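Local coordinates for protein G/U mismatch-specific DNA glycosylase (Deinococcus radiodurans, PDB 2C2Q) that belongs to the uracil-DNA glycosylase superfamily and is a mismatch-specific DNA glycosylase with an alpha/beta fold built around a central, mostly parallel sheet, at residues 53-62 with 170-181. The protein carries 1 engineered substitution. Numbering follows the deposited sequence.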
loop_
_atom_site.group_PDB
_atom_site.type_symbol
_atom_site.label_atom_id
_atom_site.label_comp_id
_atom_site.label_asym_id
_atom_site.label_seq_id
_atom_site.Cartn_x
_atom_site.Cartn_y
_atom_site.Cartn_z
ATOM N N PHE A 53 0.118 3.259 -10.699
ATOM C CA PHE A 53 0.772 2.380 -9.750
ATOM C C PHE A 53 1.623 1.263 -10.412
ATOM O O PHE A 53 2.806 1.107 -10.028
ATOM C CB PHE A 53 -0.323 1.708 -8.905
ATOM C CG PHE A 53 0.216 0.784 -7.837
ATOM C CD1 PHE A 53 0.627 1.253 -6.595
ATOM C CD2 PHE A 53 0.203 -0.617 -8.057
ATOM C CE1 PHE A 53 1.077 0.348 -5.601
ATOM C CE2 PHE A 53 0.663 -1.488 -7.070
ATOM C CZ PHE A 53 1.098 -1.021 -5.877
ATOM N N TRP A 54 1.039 0.449 -11.292
ATOM C CA TRP A 54 1.740 -0.721 -11.896
ATOM C C TRP A 54 2.975 -0.294 -12.735
ATOM O O TRP A 54 4.063 -0.841 -12.540
ATOM C CB TRP A 54 0.814 -1.619 -12.663
ATOM C CG TRP A 54 -0.208 -2.230 -11.746
ATOM C CD1 TRP A 54 -1.524 -1.950 -11.725
ATOM C CD2 TRP A 54 0.034 -3.177 -10.658
ATOM N NE1 TRP A 54 -2.159 -2.681 -10.730
ATOM C CE2 TRP A 54 -1.232 -3.403 -10.026
ATOM C CE3 TRP A 54 1.178 -3.819 -10.138
ATOM C CZ2 TRP A 54 -1.398 -4.318 -8.978
ATOM C CZ3 TRP A 54 1.021 -4.711 -9.057
ATOM C CH2 TRP A 54 -0.267 -4.944 -8.490
ATOM N N ARG A 55 2.791 0.773 -13.498
ATOM C CA ARG A 55 3.935 1.418 -14.240
ATOM C C ARG A 55 5.020 1.833 -13.248
ATOM O O ARG A 55 6.212 1.564 -13.470
ATOM C CB ARG A 55 3.413 2.651 -14.950
ATOM C CG ARG A 55 4.405 3.495 -15.772
ATOM C CD ARG A 55 3.580 4.598 -16.541
ATOM N NE ARG A 55 2.150 4.193 -16.524
ATOM C CZ ARG A 55 1.101 5.019 -16.439
ATOM N NH1 ARG A 55 1.274 6.349 -16.423
ATOM N NH2 ARG A 55 -0.139 4.515 -16.401
ATOM N N THR A 56 4.628 2.519 -12.164
ATOM C CA THR A 56 5.565 3.031 -11.206
ATOM C C THR A 56 6.366 1.923 -10.534
ATOM O O THR A 56 7.584 1.988 -10.454
ATOM C CB THR A 56 4.862 3.984 -10.168
ATOM O OG1 THR A 56 4.234 5.087 -10.875
ATOM C CG2 THR A 56 5.849 4.572 -9.145
ATOM N N LEU A 57 5.706 0.849 -10.081
ATOM C CA LEU A 57 6.509 -0.246 -9.529
ATOM C C LEU A 57 7.591 -0.754 -10.501
ATOM O O LEU A 57 8.668 -1.105 -10.036
ATOM C CB LEU A 57 5.614 -1.448 -9.165
ATOM C CG LEU A 57 4.546 -1.290 -8.072
ATOM C CD1 LEU A 57 4.061 -2.620 -7.536
ATOM C CD2 LEU A 57 4.678 -0.305 -6.987
ATOM N N HIS A 58 7.251 -0.873 -11.781
ATOM C CA HIS A 58 8.203 -1.305 -12.842
ATOM C C HIS A 58 9.315 -0.245 -12.983
ATOM O O HIS A 58 10.519 -0.588 -12.952
ATOM C CB HIS A 58 7.499 -1.470 -14.152
ATOM C CG HIS A 58 8.387 -1.992 -15.241
ATOM N ND1 HIS A 58 8.128 -1.773 -16.581
ATOM C CD2 HIS A 58 9.506 -2.750 -15.181
ATOM C CE1 HIS A 58 9.072 -2.363 -17.299
ATOM N NE2 HIS A 58 9.917 -2.965 -16.477
ATOM N N ALA A 59 8.897 1.025 -13.082
ATOM C CA ALA A 59 9.811 2.173 -13.314
ATOM C C ALA A 59 10.908 2.202 -12.271
ATOM O O ALA A 59 12.090 2.480 -12.615
ATOM C CB ALA A 59 9.061 3.514 -13.274
ATOM N N VAL A 60 10.542 1.944 -11.013
ATOM C CA VAL A 60 11.436 2.072 -9.858
ATOM C C VAL A 60 12.114 0.780 -9.405
ATOM O O VAL A 60 12.815 0.756 -8.387
ATOM C CB VAL A 60 10.801 2.841 -8.653
ATOM C CG1 VAL A 60 10.209 4.185 -9.100
ATOM C CG2 VAL A 60 9.693 2.013 -7.910
ATOM N N GLY A 61 11.875 -0.253 -10.209
ATOM C CA GLY A 61 12.420 -1.615 -10.069
ATOM C C GLY A 61 11.937 -2.315 -8.809
ATOM O O GLY A 61 12.677 -3.058 -8.190
ATOM N N LEU A 62 10.712 -2.036 -8.372
ATOM C CA LEU A 62 10.080 -2.888 -7.324
ATOM C C LEU A 62 9.650 -4.189 -7.970
ATOM O O LEU A 62 9.658 -5.269 -7.315
ATOM C CB LEU A 62 8.903 -2.151 -6.664
ATOM C CG LEU A 62 9.282 -1.066 -5.676
ATOM C CD1 LEU A 62 8.121 -0.138 -5.293
ATOM C CD2 LEU A 62 9.960 -1.697 -4.441
ATOM N N LEU A 170 8.033 11.178 -8.504
ATOM C CA LEU A 170 8.673 9.859 -8.529
ATOM C C LEU A 170 9.672 9.698 -7.412
ATOM O O LEU A 170 9.962 8.565 -6.979
ATOM C CB LEU A 170 9.326 9.577 -9.881
ATOM C CG LEU A 170 8.476 9.053 -11.038
ATOM C CD1 LEU A 170 9.170 9.181 -12.410
ATOM C CD2 LEU A 170 8.125 7.527 -10.756
ATOM N N GLU A 171 10.254 10.808 -6.941
ATOM C CA GLU A 171 11.341 10.680 -5.966
ATOM C C GLU A 171 11.010 9.712 -4.809
ATOM O O GLU A 171 11.841 8.841 -4.532
ATOM C CB GLU A 171 11.779 12.027 -5.372
ATOM C CG GLU A 171 13.108 11.920 -4.626
ATOM C CD GLU A 171 13.609 13.284 -4.158
ATOM O OE1 GLU A 171 12.786 14.250 -4.111
ATOM O OE2 GLU A 171 14.816 13.381 -3.815
ATOM N N PRO A 172 9.860 9.882 -4.120
ATOM C CA PRO A 172 9.560 9.018 -2.954
ATOM C C PRO A 172 9.446 7.526 -3.318
ATOM O O PRO A 172 9.945 6.666 -2.532
ATOM C CB PRO A 172 8.238 9.602 -2.421
ATOM C CG PRO A 172 8.262 11.067 -2.935
ATOM C CD PRO A 172 8.798 10.911 -4.291
ATOM N N TRP A 173 8.869 7.239 -4.487
ATOM C CA TRP A 173 8.714 5.887 -5.029
ATOM C C TRP A 173 10.094 5.279 -5.439
ATOM O O TRP A 173 10.357 4.098 -5.294
ATOM C CB TRP A 173 7.778 5.890 -6.266
ATOM C CG TRP A 173 6.362 6.153 -5.940
ATOM C CD1 TRP A 173 5.728 7.371 -5.825
ATOM C CD2 TRP A 173 5.363 5.152 -5.666
ATOM N NE1 TRP A 173 4.398 7.196 -5.477
ATOM C CE2 TRP A 173 4.131 5.846 -5.408
ATOM C CE3 TRP A 173 5.371 3.735 -5.648
ATOM C CZ2 TRP A 173 2.932 5.177 -5.063
ATOM C CZ3 TRP A 173 4.143 3.055 -5.313
ATOM C CH2 TRP A 173 2.956 3.785 -5.047
ATOM N N GLN A 174 10.964 6.091 -6.050
ATOM C CA GLN A 174 12.249 5.567 -6.411
ATOM C C GLN A 174 13.097 5.312 -5.157
ATOM O O GLN A 174 13.846 4.314 -5.109
ATOM C CB GLN A 174 12.990 6.568 -7.310
ATOM C CG GLN A 174 14.306 6.022 -7.756
ATOM C CD GLN A 174 14.210 4.873 -8.706
ATOM O OE1 GLN A 174 13.565 4.953 -9.760
ATOM N NE2 GLN A 174 14.868 3.778 -8.351
ATOM N N ALA A 175 12.996 6.193 -4.162
ATOM C CA ALA A 175 13.736 6.029 -2.895
ATOM C C ALA A 175 13.279 4.734 -2.189
ATOM O O ALA A 175 14.055 4.037 -1.492
ATOM C CB ALA A 175 13.510 7.218 -1.986
ATOM N N LEU A 176 11.988 4.471 -2.324
ATOM C CA LEU A 176 11.420 3.265 -1.747
ATOM C C LEU A 176 11.975 2.071 -2.461
ATOM O O LEU A 176 12.420 1.095 -1.791
ATOM C CB LEU A 176 9.870 3.314 -1.818
ATOM C CG LEU A 176 9.215 2.077 -1.220
ATOM C CD1 LEU A 176 9.587 1.843 0.228
ATOM C CD2 LEU A 176 7.690 2.204 -1.394
ATOM N N GLY A 177 11.966 2.119 -3.793
ATOM C CA GLY A 177 12.531 1.071 -4.663
ATOM C C GLY A 177 13.982 0.743 -4.251
ATOM O O GLY A 177 14.388 -0.428 -4.181
ATOM N N ASP A 178 14.737 1.786 -3.993
ATOM C CA ASP A 178 16.163 1.669 -3.647
ATOM C C ASP A 178 16.294 1.021 -2.292
ATOM O O ASP A 178 17.179 0.163 -2.095
ATOM C CB ASP A 178 16.715 3.073 -3.506
ATOM C CG ASP A 178 16.951 3.733 -4.844
ATOM O OD1 ASP A 178 16.859 3.064 -5.933
ATOM O OD2 ASP A 178 17.253 4.926 -4.863
ATOM N N ARG A 179 15.454 1.475 -1.364
ATOM C CA ARG A 179 15.379 0.931 0.008
ATOM C C ARG A 179 15.015 -0.565 0.058
ATOM O O ARG A 179 15.598 -1.325 0.856
ATOM C CB ARG A 179 14.409 1.717 0.869
ATOM C CG ARG A 179 14.343 1.199 2.321
ATOM C CD ARG A 179 15.688 1.313 3.066
ATOM N NE ARG A 179 15.572 0.851 4.429
ATOM C CZ ARG A 179 16.530 0.162 5.063
ATOM N NH1 ARG A 179 17.684 -0.109 4.452
ATOM N NH2 ARG A 179 16.321 -0.242 6.308
ATOM N N VAL A 180 14.074 -0.977 -0.794
ATOM C CA VAL A 180 13.715 -2.388 -0.925
ATOM C C VAL A 180 14.896 -3.196 -1.506
ATOM O O VAL A 180 15.248 -4.277 -0.981
ATOM C CB VAL A 180 12.401 -2.567 -1.759
ATOM C CG1 VAL A 180 12.207 -4.022 -2.208
ATOM C CG2 VAL A 180 11.242 -2.068 -0.954
ATOM N N ARG A 181 15.502 -2.672 -2.580
ATOM C CA ARG A 181 16.732 -3.253 -3.145
ATOM C C ARG A 181 17.821 -3.424 -2.070
ATOM O O ARG A 181 18.464 -4.461 -1.974
ATOM C CB ARG A 181 17.225 -2.287 -4.222
ATOM C CG ARG A 181 18.240 -2.794 -5.219
ATOM C CD ARG A 181 18.179 -1.944 -6.543
ATOM N NE ARG A 181 16.813 -1.964 -7.097
ATOM C CZ ARG A 181 15.964 -0.913 -7.211
ATOM N NH1 ARG A 181 16.297 0.341 -6.856
ATOM N NH2 ARG A 181 14.744 -1.125 -7.704
HETATM O O HOH W 1 13.243 -2.509 -5.609
#
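W173 and V60 bury the most surface here, followed by L62, where the Schellman motif ending helix 53-59 packs against helix 171-188. In this alpha/beta fold of the uracil-DNA glycosylase superfamily, both segments send side chains onto strand 28-32 of the sheet: F53 from helix 53-59 and L62 from the loop just after it, L176 and V180 from helix 171-188. The short helical segments cross at -50°, 9.8 Å apart at their closest.

Start at the indole. CG2 of T56 meets W173 off-centre, 3.6 Å from CD2; that methyl is anti to the backbone N, which leaves OG1 to bond back to K52 O. At the far end of the indole, F53 CD1 lies 3.8 Å from W173 CH2, the two planes turned 83° to each other, and L57 CD2 reaches CZ3. W173 NE1 is satisfied by P158 O, so the indole is held by its polar edge as well as by packing.

V60, just past the last helical residue, comes next. Its CG2 lies 3.4 Å from W173 O, while the V60 and Q174 side chains pass in opposite directions, CG1 touching OE1. One turn on, G177 lets the backbone come close: its CA is 3.7 Å from V60 O. L62 follows, laying CD2 across V180, 3.7 Å from CB.

The turn itself is gripped by R181. With NH1 in a salt bridge to D178 OD1, the guanidinium offers NH2 to two successive carbonyls near its own plane. The bond to V60 O is nearly straight at 164°; the one to G61 O is more bent, with NH2 well above that carbonyl's plane. A water donates to both G61 O (2.7 Å) and G177 O (2.8 Å).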